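Local coordinates for protein transketolase (Campylobacter jejuni, PDB 3L84) that is a two-subunit enzyme of the transketolase family, whose chain joins two domains of the thiamine diphosphate-binding kind to a separate C-terminal domain, at residues G30-L35 with G66-L71; Y161-L166 with E391-A396; D180-S185 with T240-G245; P508-V513 with K570-R575; A517-E522 with N555-P560. One frame throughout, in Å; residues are numbered along the deposited sequence. Where two conformers were deposited one is given.

Contact 1: G30-L35 with G66-L71; sequences GAPLGL and GHASAL
P32 and L71 form the middle of this contact, their side chains crossing at a slant. The pyrrolidine ring leans on the start of the leucine side chain, with P32 CB 3.8 Å from L71 CB. L71 then reaches onward to L35. Its CG lies anti to the backbone N (chi1 -178°), which carries the isobutyl group along helix 30-42, and L71 CD2 comes within 3.6 Å of L35 CB. On its other flank the proline faces A68, the residue just before helix 69-79. P32 CD is 4.2 Å from A68 CB. A31 closes the row with its methyl group. A31 CB meets the H67 ring at an edge, near the ring plane, 4.0 Å from CE1. H67 CG sits between its own backbone N and carbonyl carbon (chi1 57°), and this turns the imidazole back toward A31. Beyond the pair, H67 also meets the rings of H28 and H256. Helix 3-24 covers P32 and L71 through S17, and strand 60-63 lends F63 to A68 and L71. No hydrogen bond crosses between the two segments. The fit of the two helix starts therefore rests on shape and on the burial of apolar groups.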
# COMPACT_ATOMS: atom_id res chain seq x y z
N GLY A 30 -18.62 -8.17 -19.86
CA GLY A 30 -19.63 -7.13 -19.66
C GLY A 30 -19.16 -5.73 -19.97
O GLY A 30 -19.86 -4.99 -20.67
N ALA A 31 -18.01 -5.37 -19.44
CA ALA A 31 -17.44 -4.05 -19.76
C ALA A 31 -17.07 -3.85 -21.23
O ALA A 31 -17.36 -2.81 -21.79
CB ALA A 31 -16.30 -3.68 -18.80
N PRO A 32 -16.45 -4.85 -21.88
CA PRO A 32 -16.24 -4.73 -23.33
C PRO A 32 -17.50 -4.37 -24.09
O PRO A 32 -17.49 -3.50 -24.96
CB PRO A 32 -15.70 -6.09 -23.70
CG PRO A 32 -14.86 -6.44 -22.45
CD PRO A 32 -15.67 -5.96 -21.29
N LEU A 33 -18.61 -5.04 -23.76
CA LEU A 33 -19.88 -4.76 -24.42
C LEU A 33 -20.41 -3.38 -24.06
O LEU A 33 -20.96 -2.69 -24.93
CB LEU A 33 -20.93 -5.85 -24.10
CG LEU A 33 -20.99 -7.00 -25.10
CD1 LEU A 33 -19.65 -7.74 -25.24
CD2 LEU A 33 -22.08 -7.97 -24.68
N GLY A 34 -20.21 -2.96 -22.82
CA GLY A 34 -20.64 -1.64 -22.38
C GLY A 34 -19.84 -0.51 -23.00
O GLY A 34 -20.37 0.57 -23.16
N LEU A 35 -18.59 -0.78 -23.36
CA LEU A 35 -17.66 0.23 -23.83
C LEU A 35 -17.50 0.24 -25.36
O LEU A 35 -16.81 1.10 -25.92
CB LEU A 35 -16.28 0.05 -23.20
CG LEU A 35 -16.23 0.40 -21.71
CD1 LEU A 35 -14.91 -0.11 -21.13
CD2 LEU A 35 -16.37 1.88 -21.54
N GLY A 66 -8.10 -3.15 -16.49
CA GLY A 66 -7.38 -4.13 -17.33
C GLY A 66 -8.21 -5.36 -17.57
O GLY A 66 -7.96 -6.10 -18.52
N HIS A 67 -9.21 -5.59 -16.73
CA HIS A 67 -10.17 -6.68 -16.94
C HIS A 67 -10.83 -6.61 -18.30
O HIS A 67 -11.26 -7.66 -18.77
CB HIS A 67 -11.20 -6.78 -15.82
CG HIS A 67 -11.97 -5.53 -15.60
ND1 HIS A 67 -13.13 -5.23 -16.27
CD2 HIS A 67 -11.68 -4.46 -14.83
CE1 HIS A 67 -13.56 -4.04 -15.86
NE2 HIS A 67 -12.68 -3.54 -15.01
N ALA A 68 -10.94 -5.43 -18.91
CA ALA A 68 -11.53 -5.26 -20.22
C ALA A 68 -10.56 -5.53 -21.38
O ALA A 68 -10.76 -5.07 -22.52
CB ALA A 68 -12.19 -3.86 -20.32
N SER A 69 -9.52 -6.30 -21.09
CA SER A 69 -8.49 -6.68 -22.05
C SER A 69 -9.03 -7.21 -23.36
O SER A 69 -8.44 -6.93 -24.39
CB SER A 69 -7.58 -7.70 -21.39
OG SER A 69 -8.33 -8.81 -20.97
N ALA A 70 -10.12 -7.99 -23.36
CA ALA A 70 -10.58 -8.54 -24.62
C ALA A 70 -10.95 -7.44 -25.61
O ALA A 70 -10.76 -7.56 -26.82
CB ALA A 70 -11.78 -9.48 -24.39
N LEU A 71 -11.50 -6.36 -25.11
CA LEU A 71 -11.87 -5.24 -25.97
C LEU A 71 -10.63 -4.55 -26.54
O LEU A 71 -10.57 -4.21 -27.72
CB LEU A 71 -12.72 -4.21 -25.22
CG LEU A 71 -13.21 -3.01 -26.02
CD1 LEU A 71 -14.18 -3.44 -27.12
CD2 LEU A 71 -13.88 -1.91 -25.12

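Contact 2: Y161-L166 with E391-A396; sequences YEACSL and EHAMAA
A163 and A393 mark the closest backbone approach of two helices, with A163 CA 5.4 Å from A393 CA. The axes of the short helical segments pass 8.7 Å apart at a signed crossing angle of -70°. The small side chains at the crossing are consistent with this closeness. A163 CB lies 4.2 Å from A393 CB, and A393 CB also touches E162 CB. The polar part is carried by E162. Its chain is extended beyond CG and spans the gap to the first turn of helix 391-404. There A393 N gives a hydrogen bond of 2.9 Å to E162 OE1, met nearly along the C-O axis. The other oxygen works through water 1. That water lies 2.7 Å from E162 OE2, which it can serve as donor, and accepts from H392 N at 3.0 Å. E162 OE2 also accepts from G158 N of the second subunit. The H392 ring meets Y420 of that subunit edge-to-face, and the Y161 ring meets that of its own copy there. Helix 158-169 belongs to the thiamine diphosphate-binding family region and helix 391-404 to the pyrimidine-binding one. Their meeting beside the second subunit is in keeping with the transketolase dimer, in which the two domains of this kind in each chain pack at the subunit interface.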
# COMPACT_ATOMS: atom_id res chain seq x y z
N TYR A 161 -7.95 9.57 -6.71
CA TYR A 161 -8.14 10.90 -6.18
C TYR A 161 -6.79 11.64 -6.11
O TYR A 161 -6.67 12.82 -6.43
CB TYR A 161 -8.74 10.87 -4.77
CG TYR A 161 -10.09 10.24 -4.61
CD1 TYR A 161 -11.23 11.02 -4.53
CD2 TYR A 161 -10.24 8.88 -4.40
CE1 TYR A 161 -12.48 10.45 -4.28
CE2 TYR A 161 -11.46 8.29 -4.17
CZ TYR A 161 -12.58 9.09 -4.08
OH TYR A 161 -13.80 8.47 -3.80
N GLU A 162 -5.76 10.90 -5.70
CA GLU A 162 -4.43 11.50 -5.59
C GLU A 162 -3.95 11.96 -6.93
O GLU A 162 -3.45 13.08 -7.07
CB GLU A 162 -3.43 10.44 -5.09
CG GLU A 162 -3.53 9.97 -3.61
CD GLU A 162 -2.50 8.93 -3.24
OE1 GLU A 162 -1.56 8.66 -4.00
OE2 GLU A 162 -2.61 8.33 -2.15
N ALA A 163 -4.04 11.10 -7.93
CA ALA A 163 -3.52 11.47 -9.25
C ALA A 163 -4.31 12.59 -9.90
O ALA A 163 -3.75 13.49 -10.53
CB ALA A 163 -3.50 10.23 -10.16
N CYS A 164 -5.62 12.52 -9.76
CA CYS A 164 -6.47 13.55 -10.35
C CYS A 164 -6.27 14.90 -9.65
O CYS A 164 -6.40 15.95 -10.28
CB CYS A 164 -7.91 13.11 -10.34
SG CYS A 164 -8.22 11.75 -11.53
N SER A 165 -5.92 14.88 -8.37
CA SER A 165 -5.55 16.10 -7.67
C SER A 165 -4.39 16.77 -8.41
O SER A 165 -4.44 17.95 -8.73
CB SER A 165 -5.15 15.78 -6.23
OG SER A 165 -5.08 16.99 -5.45
N LEU A 166 -3.34 16.00 -8.70
CA LEU A 166 -2.21 16.53 -9.43
C LEU A 166 -2.58 16.96 -10.87
O LEU A 166 -2.02 17.94 -11.39
CB LEU A 166 -1.07 15.49 -9.48
CG LEU A 166 -0.22 15.38 -8.22
CD1 LEU A 166 0.61 14.14 -8.24
CD2 LEU A 166 0.69 16.60 -8.13
N GLU A 391 2.23 9.09 -2.05
CA GLU A 391 3.25 8.10 -2.41
C GLU A 391 2.79 7.20 -3.53
O GLU A 391 3.54 6.89 -4.45
CB GLU A 391 3.69 7.25 -1.21
CG GLU A 391 4.37 7.98 -0.08
CD GLU A 391 3.40 8.55 0.93
OE1 GLU A 391 2.15 8.40 0.79
OE2 GLU A 391 3.89 9.17 1.91
N HIS A 392 1.56 6.72 -3.42
CA HIS A 392 1.08 5.71 -4.36
C HIS A 392 0.95 6.29 -5.76
O HIS A 392 1.47 5.73 -6.73
CB HIS A 392 -0.20 5.12 -3.85
CG HIS A 392 -0.62 3.81 -4.40
ND1 HIS A 392 0.10 2.98 -5.22
CD2 HIS A 392 -1.78 3.16 -4.12
CE1 HIS A 392 -0.62 1.87 -5.44
NE2 HIS A 392 -1.76 1.98 -4.80
N ALA A 393 0.25 7.41 -5.89
CA ALA A 393 0.14 8.07 -7.19
C ALA A 393 1.52 8.45 -7.72
O ALA A 393 1.75 8.37 -8.92
CB ALA A 393 -0.79 9.29 -7.11
N MSE A 394 2.43 8.90 -6.85
CA MSE A 394 3.78 9.22 -7.33
C MSE A 394 4.40 8.05 -8.08
O MSE A 394 4.93 8.19 -9.21
CB MSE A 394 4.69 9.59 -6.15
CG MSE A 394 6.16 9.68 -6.51
SE MSE A 394 7.28 10.22 -5.02
CE MSE A 394 7.08 8.60 -3.92
N ALA A 395 4.36 6.88 -7.46
CA ALA A 395 4.98 5.72 -8.12
C ALA A 395 4.25 5.34 -9.42
O ALA A 395 4.91 4.99 -10.40
CB ALA A 395 5.02 4.53 -7.14
N ALA A 396 2.94 5.37 -9.46
CA ALA A 396 2.18 5.04 -10.67
C ALA A 396 2.42 6.09 -11.76
O ALA A 396 2.51 5.76 -12.96
CB ALA A 396 0.68 4.88 -10.35
O HOH W 1 -0.34 7.18 -1.20

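Contact 3: D180-S185 with T240-G245; sequences DSNNIS and TTIAKG
The flat amide of N182 rests on I242: CB and CD1 of the isoleucine lie beneath one face at the ND2 end, with N182 ND2 3.7 Å from I242 CB. On that same side, at the other end of the amide, I184 N donates to N182 OD1 at 3.2 Å, from 41° out of the carbonyl plane. This is an Asx turn, just past the C-terminal end of strand 175-181. N182 CG sits between the backbone N and the carbonyl carbon (chi1 66°), a torsion that folds the amide back over its own loop. N182 and N183 also close the GDG...NN sequence pattern of thiamine diphosphate-dependent enzymes, consistent with a loop at the cofactor end of the parallel sheet. Sheet pairing with the neighbouring strand 234-239 runs into the loop: T240 N donates to S181 O at 3.0 Å. N182 CA makes a CH...O contact with T240 O. The side chains of D180 and T240 cross at about a right angle. T240 OG1 is modelled as donating to D180 OD1, but the two oxygens stand implausibly close, so the detail of this bond is doubtful. S185 OG bonds to D364 OD1 of the second subunit, and L35 of helix 30-42 packs on D180. Two waters fill in the polar links. Water 3 joins N182 O to I242 N. Water 2 accepts from N182 ND2 at 2.9 Å, and donates to D180 OD2 at 2.7 Å and to T240 OG1 at 3.0 Å.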
# COMPACT_ATOMS: atom_id res chain seq x y z
N ASP A 180 -16.79 4.86 -17.25
CA ASP A 180 -17.87 3.95 -17.59
C ASP A 180 -18.78 3.82 -16.39
O ASP A 180 -18.54 3.03 -15.46
CB ASP A 180 -17.27 2.58 -17.95
CG ASP A 180 -18.33 1.59 -18.33
OD1 ASP A 180 -19.46 2.07 -18.56
OD2 ASP A 180 -18.05 0.37 -18.37
N SER A 181 -19.83 4.63 -16.39
CA SER A 181 -20.78 4.66 -15.29
C SER A 181 -21.93 3.71 -15.60
O SER A 181 -22.90 4.08 -16.26
CB SER A 181 -21.28 6.08 -15.09
OG SER A 181 -22.17 6.12 -14.01
N ASN A 182 -21.80 2.46 -15.16
CA ASN A 182 -22.76 1.39 -15.46
C ASN A 182 -23.57 0.89 -14.26
O ASN A 182 -24.35 -0.05 -14.39
CB ASN A 182 -22.08 0.25 -16.21
CG ASN A 182 -21.05 -0.48 -15.41
OD1 ASN A 182 -20.93 -0.28 -14.19
ND2 ASN A 182 -20.25 -1.35 -16.09
N ASN A 183 -23.40 1.57 -13.12
CA ASN A 183 -24.26 1.33 -11.94
C ASN A 183 -23.96 0.01 -11.24
O ASN A 183 -24.69 -0.33 -10.33
CB ASN A 183 -25.76 1.37 -12.34
CG ASN A 183 -26.70 1.67 -11.16
OD1 ASN A 183 -27.80 1.11 -11.06
ND2 ASN A 183 -26.26 2.55 -10.28
N ILE A 184 -22.93 -0.74 -11.67
CA ILE A 184 -22.65 -2.09 -11.19
C ILE A 184 -21.24 -2.18 -10.62
O ILE A 184 -20.32 -1.57 -11.15
CB ILE A 184 -22.85 -3.12 -12.37
CG1 ILE A 184 -24.33 -3.19 -12.75
CG2 ILE A 184 -22.33 -4.50 -12.02
CD1 ILE A 184 -25.22 -3.67 -11.63
N SER A 185 -21.08 -2.96 -9.56
CA SER A 185 -19.77 -3.46 -9.15
C SER A 185 -19.91 -4.95 -8.82
O SER A 185 -20.95 -5.57 -9.07
CB SER A 185 -19.15 -2.63 -8.01
OG SER A 185 -19.78 -2.89 -6.80
N THR A 240 -23.56 3.88 -19.23
CA THR A 240 -23.61 2.71 -20.09
C THR A 240 -24.38 1.60 -19.38
O THR A 240 -24.70 1.66 -18.17
CB THR A 240 -22.23 2.15 -20.49
OG1 THR A 240 -21.63 1.59 -19.32
CG2 THR A 240 -21.36 3.19 -21.06
N THR A 241 -24.77 0.63 -20.19
CA THR A 241 -25.40 -0.59 -19.73
C THR A 241 -24.33 -1.69 -19.80
O THR A 241 -23.81 -1.98 -20.88
CB THR A 241 -26.59 -0.95 -20.61
OG1 THR A 241 -27.60 0.08 -20.46
CG2 THR A 241 -27.16 -2.29 -20.22
N ILE A 242 -24.00 -2.30 -18.68
CA ILE A 242 -23.05 -3.40 -18.73
C ILE A 242 -23.67 -4.52 -19.58
O ILE A 242 -24.87 -4.74 -19.56
CB ILE A 242 -22.62 -3.89 -17.34
CG1 ILE A 242 -21.33 -4.72 -17.46
CG2 ILE A 242 -23.73 -4.67 -16.60
CD1 ILE A 242 -20.75 -5.13 -16.11
N ALA A 243 -22.83 -5.14 -20.40
CA ALA A 243 -23.28 -6.20 -21.31
C ALA A 243 -24.33 -5.70 -22.31
O ALA A 243 -25.20 -6.43 -22.77
CB ALA A 243 -23.77 -7.43 -20.53
N LYS A 244 -24.23 -4.42 -22.65
CA LYS A 244 -25.10 -3.85 -23.70
C LYS A 244 -25.09 -4.72 -24.95
O LYS A 244 -24.03 -5.07 -25.46
CB LYS A 244 -24.66 -2.43 -24.05
CG LYS A 244 -25.49 -1.74 -25.15
CD LYS A 244 -26.90 -1.34 -24.71
CE LYS A 244 -27.60 -0.56 -25.77
NZ LYS A 244 -29.00 -0.19 -25.36
N GLY A 245 -26.27 -5.12 -25.38
CA GLY A 245 -26.42 -5.98 -26.55
C GLY A 245 -26.66 -7.44 -26.20
O GLY A 245 -27.02 -8.23 -27.10
O HOH W 2 -20.23 -1.04 -19.02
O HOH W 3 -25.50 -1.57 -16.28

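Contact 4: P508-V513 with K570-R575; sequences PVFGDV and KAYQER
F510 carries this contact, meeting R575 over one face and Y572 obliquely. It sits in a classic beta bulge, where V509 and F510 both face L519 of strand 518-521. The partner is helix 570-576 of the C-terminal domain. F510 CG lies anti to the backbone N (chi1 173°), which swings the ring away from the loop and toward the helix. R575 answers with a long chain, extended from CG to NE, that runs across the ring. Its guanidinium lies flat on the phenyl group, with the planes 14° apart. R575 CZ stands 3.8 Å from the centroid of the F510 ring, a cation-pi contact. R575 CD adds a CH-pi contact over the face, 3.9 Å from the same centroid. The guanidinium nitrogen NH2 has a salt bridge to E522 OE1, which should help fix the plane of the group. Y572, its CG likewise anti to the backbone N, sends its ring out from the helix to the loop. This ring and that of F510 are tilted by 30° and slid apart, so they barely overlap. The nearest atoms are F510 CE2 and Y572 CE1, at 3.4 Å. The phenol oxygen goes past F510 to bond with A517 O. D512 holds its own loop by accepting from V513 N through OD1, an oxygen also salt-bridged to K481. G511, at positive phi, passes the edge of the tyrosine ring, with G511 CA 3.3 Å from Y572 OH.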
# COMPACT_ATOMS: atom_id res chain seq x y z
N PRO A 508 37.47 -3.23 -1.31
CA PRO A 508 37.21 -4.67 -1.38
C PRO A 508 38.50 -5.50 -1.42
O PRO A 508 39.50 -5.11 -2.05
CB PRO A 508 36.45 -4.82 -2.70
CG PRO A 508 35.87 -3.47 -2.95
CD PRO A 508 36.85 -2.51 -2.44
N VAL A 509 38.50 -6.64 -0.73
CA VAL A 509 39.54 -7.67 -0.77
C VAL A 509 39.33 -8.66 -1.93
O VAL A 509 40.27 -9.11 -2.58
CB VAL A 509 39.55 -8.46 0.56
CG1 VAL A 509 40.49 -9.65 0.50
CG2 VAL A 509 39.90 -7.52 1.73
N PHE A 510 38.09 -9.04 -2.15
CA PHE A 510 37.76 -10.01 -3.20
C PHE A 510 36.30 -9.77 -3.56
O PHE A 510 35.45 -9.64 -2.69
CB PHE A 510 37.99 -11.46 -2.75
CG PHE A 510 37.50 -12.45 -3.75
CD1 PHE A 510 38.20 -12.68 -4.91
CD2 PHE A 510 36.30 -13.09 -3.57
CE1 PHE A 510 37.71 -13.57 -5.87
CE2 PHE A 510 35.83 -13.99 -4.51
CZ PHE A 510 36.52 -14.21 -5.64
N GLY A 511 36.01 -9.70 -4.86
CA GLY A 511 34.70 -9.36 -5.35
C GLY A 511 34.36 -7.89 -5.23
O GLY A 511 35.19 -7.08 -4.78
N ASP A 512 33.16 -7.48 -5.65
CA ASP A 512 32.77 -6.09 -5.52
C ASP A 512 31.24 -6.02 -5.46
O ASP A 512 30.54 -7.03 -5.47
CB ASP A 512 33.37 -5.23 -6.67
CG ASP A 512 33.70 -3.80 -6.23
OD1 ASP A 512 33.08 -3.26 -5.31
OD2 ASP A 512 34.66 -3.24 -6.83
N VAL A 513 30.72 -4.81 -5.47
CA VAL A 513 29.29 -4.57 -5.38
C VAL A 513 28.54 -5.26 -6.51
O VAL A 513 27.44 -5.77 -6.28
CB VAL A 513 29.02 -3.04 -5.37
CG1 VAL A 513 27.52 -2.73 -5.41
CG2 VAL A 513 29.64 -2.38 -4.11
N LYS A 570 28.61 -20.94 -7.41
CA LYS A 570 28.90 -21.60 -6.15
C LYS A 570 30.33 -21.35 -5.68
O LYS A 570 30.57 -21.12 -4.49
CB LYS A 570 28.64 -23.10 -6.25
N ALA A 571 31.27 -21.37 -6.60
CA ALA A 571 32.66 -21.08 -6.26
C ALA A 571 32.82 -19.70 -5.58
O ALA A 571 33.56 -19.55 -4.62
CB ALA A 571 33.55 -21.20 -7.49
N TYR A 572 32.13 -18.69 -6.11
CA TYR A 572 32.20 -17.35 -5.54
C TYR A 572 31.58 -17.33 -4.13
O TYR A 572 32.18 -16.85 -3.16
CB TYR A 572 31.49 -16.37 -6.48
CG TYR A 572 31.59 -14.96 -5.95
CD1 TYR A 572 32.70 -14.18 -6.21
CD2 TYR A 572 30.60 -14.41 -5.19
CE1 TYR A 572 32.84 -12.94 -5.70
CE2 TYR A 572 30.71 -13.13 -4.65
CZ TYR A 572 31.85 -12.41 -4.93
OH TYR A 572 32.04 -11.15 -4.43
N GLN A 573 30.38 -17.89 -4.01
CA GLN A 573 29.69 -17.89 -2.72
C GLN A 573 30.51 -18.63 -1.67
O GLN A 573 30.59 -18.18 -0.53
CB GLN A 573 28.29 -18.53 -2.84
CG GLN A 573 27.33 -17.73 -3.77
CD GLN A 573 25.96 -18.33 -3.91
OE1 GLN A 573 25.77 -19.50 -3.65
NE2 GLN A 573 24.97 -17.54 -4.35
N GLU A 574 31.11 -19.75 -2.07
CA GLU A 574 31.89 -20.57 -1.15
C GLU A 574 33.16 -19.90 -0.68
O GLU A 574 33.63 -20.16 0.45
CB GLU A 574 32.22 -21.93 -1.78
CG GLU A 574 31.01 -22.80 -1.88
CD GLU A 574 31.27 -24.16 -2.49
OE1 GLU A 574 32.38 -24.39 -3.02
OE2 GLU A 574 30.33 -24.99 -2.45
N ARG A 575 33.76 -19.06 -1.52
CA ARG A 575 34.90 -18.29 -1.07
C ARG A 575 34.50 -17.30 0.02
O ARG A 575 35.22 -17.12 1.00
CB ARG A 575 35.57 -17.56 -2.21
CG ARG A 575 36.76 -16.77 -1.71
CD ARG A 575 37.84 -16.59 -2.72
NE ARG A 575 38.83 -15.68 -2.18
CZ ARG A 575 39.80 -15.14 -2.90
NH1 ARG A 575 39.93 -15.45 -4.18
NH2 ARG A 575 40.62 -14.26 -2.32

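Contact 5: A517-E522 with N555-P560; sequences AYLLKE and NVVSMP
Y518 and S558 exchange two backbone hydrogen bonds: Y518 N donates to S558 O at 2.9 Å, and S558 N to Y518 O at 3.0 Å. The antiparallel ladder then passes through the non-hydrogen-bonded pair L519 and V557 and slips by one residue. L519 turns its backbone polar groups the other way, to V509 and F510. L520 and K521 both face V556, a classic beta bulge. V556 O therefore serves two donors, L520 N at 2.8 Å and, on a lone pair in the carbonyl plane, K521 N at 3.3 Å. K521 O in turn takes V556 N at 2.9 Å. CH...O contacts run alongside these bonds, such as that from A517 CA to S558 O. This ladder adds strand 518-521 to the edge of the mixed sheet of the C-terminal domain, as the one neighbour antiparallel to strand 554-558. L519 and V557 share one sheet face, where L519 CD2 meets V557 CG2. Helix 570-576 covers this side through L576. Y518, K521, V556 and S558 share the other face, with helix 537-549 packed on V556. Y518 CG lies between its backbone N and carbonyl carbon (chi1 65°), and the ring is turned back so that S558 CB lies over one face of it. The hydroxyls of Y518 and S558 both bond to E478 OE2. N555 OD1 accepts from S523 N, while N555 ND2 donates to L576 O and, at 3.1 Å, to water 4. That water donates to E522 OE2 at 2.7 Å, whereas E522 OE1 is taken by R575.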
# COMPACT_ATOMS: atom_id res chain seq x y z
N ALA A 517 27.38 -9.41 -2.97
CA ALA A 517 28.14 -9.48 -1.72
C ALA A 517 29.59 -9.64 -2.08
O ALA A 517 29.91 -10.23 -3.13
CB ALA A 517 27.68 -10.66 -0.85
N TYR A 518 30.50 -9.13 -1.24
CA TYR A 518 31.94 -9.25 -1.49
C TYR A 518 32.68 -9.24 -0.16
O TYR A 518 32.11 -8.87 0.88
CB TYR A 518 32.42 -8.12 -2.43
CG TYR A 518 32.31 -6.74 -1.86
CD1 TYR A 518 33.41 -6.14 -1.28
CD2 TYR A 518 31.14 -6.01 -1.92
CE1 TYR A 518 33.33 -4.87 -0.72
CE2 TYR A 518 31.06 -4.76 -1.38
CZ TYR A 518 32.16 -4.17 -0.81
OH TYR A 518 32.14 -2.90 -0.27
N LEU A 519 33.95 -9.62 -0.20
CA LEU A 519 34.75 -9.66 1.02
C LEU A 519 35.42 -8.32 1.33
O LEU A 519 36.10 -7.76 0.47
CB LEU A 519 35.84 -10.75 0.92
CG LEU A 519 35.38 -12.19 1.13
CD1 LEU A 519 36.45 -13.15 0.67
CD2 LEU A 519 35.04 -12.43 2.61
N LEU A 520 35.24 -7.83 2.55
CA LEU A 520 35.98 -6.68 3.11
C LEU A 520 37.17 -7.16 3.94
O LEU A 520 38.12 -6.41 4.15
CB LEU A 520 35.09 -5.83 4.05
CG LEU A 520 34.05 -5.04 3.33
CD1 LEU A 520 33.10 -4.43 4.34
CD2 LEU A 520 34.70 -3.94 2.49
N LYS A 521 37.08 -8.37 4.47
CA LYS A 521 38.14 -8.93 5.32
C LYS A 521 38.12 -10.41 5.07
O LYS A 521 37.05 -11.02 5.05
CB LYS A 521 37.89 -8.62 6.80
CG LYS A 521 38.93 -9.15 7.76
CD LYS A 521 38.54 -8.73 9.18
CE LYS A 521 39.41 -9.31 10.25
NZ LYS A 521 39.23 -8.47 11.48
N GLU A 522 39.30 -10.98 4.85
CA GLU A 522 39.43 -12.41 4.57
C GLU A 522 40.56 -12.96 5.39
O GLU A 522 41.66 -12.42 5.35
CB GLU A 522 39.69 -12.67 3.09
CG GLU A 522 39.68 -14.15 2.65
CD GLU A 522 39.74 -14.38 1.16
OE1 GLU A 522 40.32 -13.55 0.44
OE2 GLU A 522 39.24 -15.43 0.70
N ASN A 555 36.06 -13.87 8.38
CA ASN A 555 35.72 -13.12 7.17
C ASN A 555 34.67 -12.07 7.50
O ASN A 555 33.85 -12.28 8.38
CB ASN A 555 35.15 -14.05 6.07
CG ASN A 555 36.21 -14.86 5.35
OD1 ASN A 555 37.42 -14.80 5.65
ND2 ASN A 555 35.76 -15.61 4.33
N VAL A 556 34.67 -10.96 6.76
CA VAL A 556 33.59 -9.99 6.81
C VAL A 556 33.15 -9.74 5.38
O VAL A 556 33.97 -9.42 4.51
CB VAL A 556 34.01 -8.67 7.46
CG1 VAL A 556 32.84 -7.69 7.45
CG2 VAL A 556 34.50 -8.89 8.92
N VAL A 557 31.86 -9.91 5.17
CA VAL A 557 31.21 -9.74 3.90
C VAL A 557 30.24 -8.58 3.96
O VAL A 557 29.41 -8.50 4.86
CB VAL A 557 30.42 -11.03 3.55
CG1 VAL A 557 29.49 -10.80 2.31
CG2 VAL A 557 31.35 -12.22 3.31
N SER A 558 30.39 -7.67 2.99
CA SER A 558 29.39 -6.64 2.75
C SER A 558 28.44 -7.11 1.65
O SER A 558 28.90 -7.58 0.60
CB SER A 558 30.04 -5.32 2.37
OG SER A 558 29.02 -4.32 2.16
N MSE A 559 27.15 -7.03 1.91
CA MSE A 559 26.13 -7.47 0.96
C MSE A 559 25.20 -6.32 0.62
O MSE A 559 24.04 -6.25 1.08
CB MSE A 559 25.34 -8.64 1.55
CG MSE A 559 24.38 -9.32 0.54
SE MSE A 559 23.17 -10.58 1.29
CE MSE A 559 22.18 -9.30 2.35
N PRO A 560 25.64 -5.42 -0.26
CA PRO A 560 24.78 -4.34 -0.69
C PRO A 560 23.57 -4.79 -1.48
O PRO A 560 22.61 -4.03 -1.56
CB PRO A 560 25.73 -3.45 -1.51
CG PRO A 560 26.82 -4.37 -1.94
CD PRO A 560 27.02 -5.28 -0.77
O HOH W 4 37.64 -16.91 2.21

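Overall arrangement
The five contacts fall into three groups along the molecule. Contacts 1 and 3 touch in the thiamine diphosphate-binding region, their centres 10 Å apart. There G30 O and A243 N, 3.0 Å apart, probably share a hydrogen bond. Contact 2 lies nearer the middle of the chain, with centres about 25 Å from contact 1 and 26 Å from contact 3. Both contacts 2 and 3 reach the second subunit, and in transketolases the active sites lie between subunits. Contacts 4 and 5 form the far group, with centres 8 Å apart and contact 5 nested within the loop that contact 4 closes. Their centres are 52 to 59 Å from contacts 1 and 3, across the centre of the chain.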